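Local coordinates for CTD kinase subunit gamma (Schizosaccharomyces pombe, PDB 5CE7), which probably serves as the gamma subunit of the CTD kinase complex, which hyperphosphorylates the C-terminal repeat domain of RNA polymerase II during transcription elongation, at residues 108-113 against 129-134; 17-22 against 60-65. All coordinates share one frame; numbering follows the deposited sequence.

Contact 1: residues 108-113 against 129-134; sequences EVRKVL and DAMATV
Arg-110 holds CG opposite its carbonyl carbon (chi1 -68°) and then runs extended to NE, while Met-131, a selenomethionine, is bent at both chi2 and chi3, which lays its end across the arginine chain at about a right angle. The pair joins helices 100-118 and 124-139, the last two of the right-handed superhelix that forms this CTD-interacting domain, and illustrates antiparallel helix packing: the axes of 108-113 and 129-134 approach to 10.4 Å and run at 175° to each other. Met-131 CE touches Arg-110 CD at 3.8 Å, and its SE lies against Leu-113 CD1. The Leu-113 fork closes on Ala-130 CB, which stands 3.8 Å from both CD1 and CD2. Val-134 divides its two branches between different neighbours. Val-134 CG2 meets Val-109 CG1 at 3.6 Å, and helix 88-95 closes this side, Val-92 touching Val-134 and Val-95 touching Val-109, whereas Val-134 CG1 sits over one face of the Arg-110 guanidinium, 3.5 Å above its plane and displaced toward the rim. Arg-110 NH2 also forms salt bridges with Glu-135 and Glu-138, so the helix-helix seam changes from hydrocarbon to charge along a single side chain. An alanine here would remove the guanidinium and would probably leave both glutamates without this cationic mate and Val-134 CG1 without its flat cover. One water lies in the guanidinium plane at its edge, accepting from Arg-110 NE at 2.9 Å and donating to Met-131 O at 2.8 Å.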
loop_
_atom_site.group_PDB
_atom_site.type_symbol
_atom_site.label_atom_id
_atom_site.label_comp_id
_atom_site.label_asym_id
_atom_site.label_seq_id
_atom_site.Cartn_x
_atom_site.Cartn_y
_atom_site.Cartn_z
ATOM N N GLU A 108 5.698 -7.533 -9.340
ATOM C CA GLU A 108 4.991 -6.296 -9.087
ATOM C C GLU A 108 5.206 -5.853 -7.647
ATOM O O GLU A 108 5.289 -4.663 -7.377
ATOM C CB GLU A 108 3.495 -6.438 -9.425
ATOM C CG GLU A 108 3.175 -6.595 -10.939
ATOM C CD GLU A 108 3.673 -7.916 -11.564
ATOM O OE1 GLU A 108 4.035 -7.893 -12.762
ATOM O OE2 GLU A 108 3.674 -8.977 -10.881
ATOM N N VAL A 109 5.325 -6.812 -6.728
ATOM C CA VAL A 109 5.583 -6.475 -5.338
ATOM C C VAL A 109 7.056 -6.078 -5.198
ATOM O O VAL A 109 7.399 -5.170 -4.440
ATOM C CB VAL A 109 5.207 -7.632 -4.372
ATOM C CG1 VAL A 109 5.756 -7.375 -2.974
ATOM C CG2 VAL A 109 3.678 -7.815 -4.326
ATOM N N ARG A 110 7.927 -6.744 -5.952
ATOM C CA ARG A 110 9.331 -6.351 -5.970
ATOM C C ARG A 110 9.517 -4.913 -6.436
ATOM O O ARG A 110 10.374 -4.196 -5.914
ATOM C CB ARG A 110 10.178 -7.309 -6.825
ATOM C CG ARG A 110 10.301 -8.699 -6.216
ATOM C CD ARG A 110 11.396 -9.523 -6.885
ATOM N NE ARG A 110 11.552 -10.822 -6.233
ATOM C CZ ARG A 110 11.256 -11.994 -6.783
ATOM N NH1 ARG A 110 10.790 -12.059 -8.030
ATOM N NH2 ARG A 110 11.439 -13.108 -6.079
ATOM N N LYS A 111 8.729 -4.484 -7.415
ATOM C CA LYS A 111 8.858 -3.113 -7.913
ATOM C C LYS A 111 8.514 -2.119 -6.809
ATOM O O LYS A 111 9.224 -1.130 -6.596
ATOM C CB LYS A 111 7.971 -2.891 -9.143
ATOM C CG LYS A 111 8.022 -1.477 -9.719
ATOM C CD LYS A 111 6.618 -0.927 -9.931
ATOM C CE LYS A 111 5.793 -1.802 -10.881
ATOM N NZ LYS A 111 6.052 -1.488 -12.319
ATOM N N VAL A 112 7.425 -2.387 -6.096
ATOM C CA VAL A 112 7.007 -1.516 -5.003
ATOM C C VAL A 112 8.022 -1.513 -3.857
ATOM O O VAL A 112 8.322 -0.463 -3.276
ATOM C CB VAL A 112 5.626 -1.929 -4.450
ATOM C CG1 VAL A 112 5.274 -1.082 -3.230
ATOM C CG2 VAL A 112 4.568 -1.806 -5.541
ATOM N N LEU A 113 8.542 -2.689 -3.523
ATOM C CA LEU A 113 9.485 -2.788 -2.414
ATOM C C LEU A 113 10.745 -1.982 -2.707
ATOM O O LEU A 113 11.278 -1.310 -1.821
ATOM C CB LEU A 113 9.831 -4.245 -2.104
ATOM C CG LEU A 113 8.733 -5.081 -1.462
ATOM C CD1 LEU A 113 9.202 -6.520 -1.294
ATOM C CD2 LEU A 113 8.293 -4.482 -0.110
ATOM N N ASP A 129 13.937 -8.520 4.614
ATOM C CA ASP A 129 12.877 -9.399 5.110
ATOM C C ASP A 129 11.731 -9.546 4.105
ATOM O O ASP A 129 11.261 -10.648 3.840
ATOM C CB ASP A 129 12.313 -8.887 6.445
ATOM C CG ASP A 129 13.167 -9.296 7.650
ATOM O OD1 ASP A 129 14.119 -10.089 7.487
ATOM O OD2 ASP A 129 12.873 -8.827 8.765
ATOM N N ALA A 130 11.265 -8.425 3.571
ATOM C CA ALA A 130 10.131 -8.434 2.649
ATOM C C ALA A 130 10.493 -9.115 1.328
ATOM O O ALA A 130 9.696 -9.867 0.761
ATOM C CB ALA A 130 9.644 -7.010 2.408
HETATM N N MSE A 131 11.701 -8.856 0.843
HETATM C CA MSE A 131 12.197 -9.513 -0.373
HETATM C C MSE A 131 12.340 -11.025 -0.181
HETATM O O MSE A 131 12.054 -11.808 -1.098
HETATM C CB MSE A 131 13.523 -8.893 -0.832
HETATM C CG MSE A 131 13.376 -7.478 -1.398
HETATM SE SE MSE A 131 12.403 -7.427 -3.108
HETATM C CE MSE A 131 13.812 -8.233 -4.217
ATOM N N ALA A 132 12.772 -11.444 1.008
ATOM C CA ALA A 132 12.866 -12.884 1.289
ATOM C C ALA A 132 11.474 -13.528 1.331
ATOM O O ALA A 132 11.300 -14.685 0.961
ATOM C CB ALA A 132 13.618 -13.142 2.595
ATOM N N THR A 133 10.485 -12.772 1.792
ATOM C CA THR A 133 9.117 -13.263 1.818
ATOM C C THR A 133 8.602 -13.490 0.404
ATOM O O THR A 133 8.038 -14.535 0.106
ATOM C CB THR A 133 8.177 -12.287 2.558
ATOM O OG1 THR A 133 8.629 -12.138 3.908
ATOM C CG2 THR A 133 6.750 -12.825 2.565
ATOM N N VAL A 134 8.805 -12.502 -0.466
ATOM C CA VAL A 134 8.424 -12.633 -1.861
ATOM C C VAL A 134 9.091 -13.848 -2.516
ATOM O O VAL A 134 8.453 -14.593 -3.253
ATOM C CB VAL A 134 8.763 -11.357 -2.670
ATOM C CG1 VAL A 134 8.493 -11.578 -4.147
ATOM C CG2 VAL A 134 7.951 -10.159 -2.151
HETATM O O HOH W 1 12.801 -11.542 -3.761
#

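Contact 2: residues 17-22 against 60-65; sequences LNASQF and IMYFVD
Leu-17 and Phe-63 provide the apolar half of this contact, in which the loop between helices 3-14 and 25-33 lies against helix 54-73 of the all-helical CTD-interacting domain. Leu-17 turns its first side-chain bond toward the helix and touches it with both methyls: Leu-17 CD1 comes 3.9 Å from Phe-63 CB and 4.1 Å from Ile-60 CG1, and Leu-17 CD2 comes obliquely to Phe-63 CD1. Pro-27 of helix 25-33 touches both Leu-17 and Phe-63, while Ile-45 of helix 38-51 packs on Ile-60 and Phe-63.

Mixed backbone and ring packing follows at Tyr-62. With CG opposite the carbonyl carbon (chi1 -63°), its ring extends beside Ala-19, whose O lies 3.9 Å from Tyr-62 CD2 and whose CB is 4.3 Å from CE2. No hydrogen bond joins the two segments. Gln-21 only brushes Tyr-62 CB with NE2, which is hydrogen-bonded to Gln-24 OE1.

Polar bonding instead shapes the loop itself. Asn-18 forms an Asx turn, and its OD1 accepts from two donors of Ser-20, both in its carbonyl plane: OG at an unusually short, doubtful 2.5 Å, and the backbone N at 2.8 Å, with an N-H...O angle of 148°.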
loop_
_atom_site.group_PDB
_atom_site.type_symbol
_atom_site.label_atom_id
_atom_site.label_comp_id
_atom_site.label_asym_id
_atom_site.label_seq_id
_atom_site.Cartn_x
_atom_site.Cartn_y
_atom_site.Cartn_z
ATOM N N LEU A 17 -9.419 2.596 -8.254
ATOM C CA LEU A 17 -8.034 2.224 -8.545
ATOM C C LEU A 17 -7.890 1.215 -9.685
ATOM O O LEU A 17 -8.659 0.252 -9.797
ATOM C CB LEU A 17 -7.361 1.651 -7.303
ATOM C CG LEU A 17 -7.178 2.559 -6.086
ATOM C CD1 LEU A 17 -6.707 1.710 -4.886
ATOM C CD2 LEU A 17 -6.227 3.704 -6.382
ATOM N N ASN A 18 -6.884 1.439 -10.519
ATOM C CA ASN A 18 -6.437 0.418 -11.455
ATOM C C ASN A 18 -4.924 0.475 -11.508
ATOM O O ASN A 18 -4.314 1.183 -10.709
ATOM C CB ASN A 18 -7.073 0.619 -12.833
ATOM C CG ASN A 18 -6.811 1.992 -13.396
ATOM O OD1 ASN A 18 -5.680 2.464 -13.393
ATOM N ND2 ASN A 18 -7.863 2.652 -13.868
ATOM N N ALA A 19 -4.312 -0.252 -12.440
ATOM C CA ALA A 19 -2.857 -0.323 -12.487
ATOM C C ALA A 19 -2.188 1.049 -12.656
ATOM O O ALA A 19 -1.055 1.244 -12.219
ATOM C CB ALA A 19 -2.381 -1.319 -13.579
ATOM N N SER A 20 -2.891 2.001 -13.265
ATOM C CA SER A 20 -2.276 3.280 -13.635
ATOM C C SER A 20 -2.055 4.206 -12.451
ATOM O O SER A 20 -2.915 4.328 -11.578
ATOM C CB SER A 20 -3.103 4.004 -14.707
ATOM O OG SER A 20 -4.346 4.443 -14.179
ATOM N N GLN A 21 -0.899 4.859 -12.427
ATOM C CA GLN A 21 -0.591 5.823 -11.376
ATOM C C GLN A 21 -1.629 6.943 -11.364
ATOM O O GLN A 21 -1.988 7.461 -10.304
ATOM C CB GLN A 21 0.812 6.403 -11.566
ATOM C CG GLN A 21 1.813 6.010 -10.484
ATOM C CD GLN A 21 2.395 4.614 -10.688
ATOM O OE1 GLN A 21 3.403 4.445 -11.381
ATOM N NE2 GLN A 21 1.765 3.610 -10.079
ATOM N N PHE A 22 -2.102 7.308 -12.553
ATOM C CA PHE A 22 -3.181 8.278 -12.718
ATOM C C PHE A 22 -4.415 8.016 -11.831
ATOM O O PHE A 22 -5.054 8.957 -11.352
ATOM C CB PHE A 22 -3.586 8.340 -14.203
ATOM C CG PHE A 22 -4.880 9.061 -14.458
ATOM C CD1 PHE A 22 -4.906 10.439 -14.605
ATOM C CD2 PHE A 22 -6.072 8.360 -14.557
ATOM C CE1 PHE A 22 -6.105 11.106 -14.839
ATOM C CE2 PHE A 22 -7.271 9.020 -14.793
ATOM C CZ PHE A 22 -7.287 10.392 -14.931
ATOM N N ILE A 60 -3.880 -1.928 -4.829
ATOM C CA ILE A 60 -3.728 -1.256 -3.541
ATOM C C ILE A 60 -2.262 -1.126 -3.130
ATOM O O ILE A 60 -1.863 -0.124 -2.553
ATOM C CB ILE A 60 -4.549 -1.947 -2.428
ATOM C CG1 ILE A 60 -6.046 -1.718 -2.680
ATOM C CG2 ILE A 60 -4.142 -1.390 -1.064
ATOM C CD1 ILE A 60 -6.970 -2.618 -1.874
HETATM N N MSE A 61 -1.457 -2.138 -3.438
HETATM C CA MSE A 61 -0.003 -2.056 -3.250
HETATM C C MSE A 61 0.601 -0.902 -4.068
HETATM O O MSE A 61 1.443 -0.150 -3.574
HETATM C CB MSE A 61 0.637 -3.387 -3.651
HETATM C CG MSE A 61 2.139 -3.578 -3.295
HETATM SE SE MSE A 61 2.451 -3.529 -1.340
HETATM C CE MSE A 61 3.414 -5.214 -1.157
ATOM N N TYR A 62 0.179 -0.759 -5.319
ATOM C CA TYR A 62 0.646 0.373 -6.125
ATOM C C TYR A 62 0.205 1.679 -5.471
ATOM O O TYR A 62 0.994 2.619 -5.354
ATOM C CB TYR A 62 0.071 0.331 -7.536
ATOM C CG TYR A 62 0.456 -0.855 -8.369
ATOM C CD1 TYR A 62 1.676 -1.502 -8.201
ATOM C CD2 TYR A 62 -0.408 -1.322 -9.356
ATOM C CE1 TYR A 62 2.021 -2.594 -9.008
ATOM C CE2 TYR A 62 -0.077 -2.400 -10.150
ATOM C CZ TYR A 62 1.133 -3.029 -9.974
ATOM O OH TYR A 62 1.425 -4.106 -10.779
ATOM N N PHE A 63 -1.066 1.748 -5.080
ATOM C CA PHE A 63 -1.593 2.942 -4.402
ATOM C C PHE A 63 -0.776 3.327 -3.160
ATOM O O PHE A 63 -0.531 4.515 -2.891
ATOM C CB PHE A 63 -3.057 2.744 -3.979
ATOM C CG PHE A 63 -3.528 3.780 -2.989
ATOM C CD1 PHE A 63 -3.677 5.105 -3.379
ATOM C CD2 PHE A 63 -3.779 3.441 -1.670
ATOM C CE1 PHE A 63 -4.081 6.070 -2.472
ATOM C CE2 PHE A 63 -4.193 4.401 -0.752
ATOM C CZ PHE A 63 -4.343 5.719 -1.162
ATOM N N VAL A 64 -0.388 2.319 -2.385
ATOM C CA VAL A 64 0.438 2.526 -1.194
ATOM C C VAL A 64 1.769 3.170 -1.577
ATOM O O VAL A 64 2.295 4.014 -0.865
ATOM C CB VAL A 64 0.687 1.180 -0.459
ATOM C CG1 VAL A 64 1.943 1.241 0.394
ATOM C CG2 VAL A 64 -0.539 0.788 0.359
ATOM N N ASP A 65 2.320 2.755 -2.707
ATOM C CA ASP A 65 3.563 3.340 -3.209
ATOM C C ASP A 65 3.321 4.812 -3.577
ATOM O O ASP A 65 4.068 5.696 -3.171
ATOM C CB ASP A 65 4.037 2.534 -4.422
ATOM C CG ASP A 65 5.473 2.844 -4.832
ATOM O OD1 ASP A 65 6.189 3.578 -4.130
ATOM O OD2 ASP A 65 5.894 2.309 -5.868
#

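Two ways of packing against a helix appear side by side. Contact 1 is mostly buried and joins consecutive helices near the C-terminal end of the superhelix, whereas contact 2 is partly buried and lays an irregular loop on helix 54-73, nearer the centre of the chain. Their centres are about 16 Å apart, yet they meet directly: Met-61 packs on Val-109 and Val-112, and Tyr-62 on Glu-108 and Val-112. Neither seam has a direct hydrogen bond across its segments. Contact 1 sets a charged, water-bridged edge, where Arg-110 also meets two glutamates, beside its hydrocarbon interior; in contact 2 loop residues bond mainly to one another, while Asp-65 on the helix pairs with Lys-119 and Ser-115.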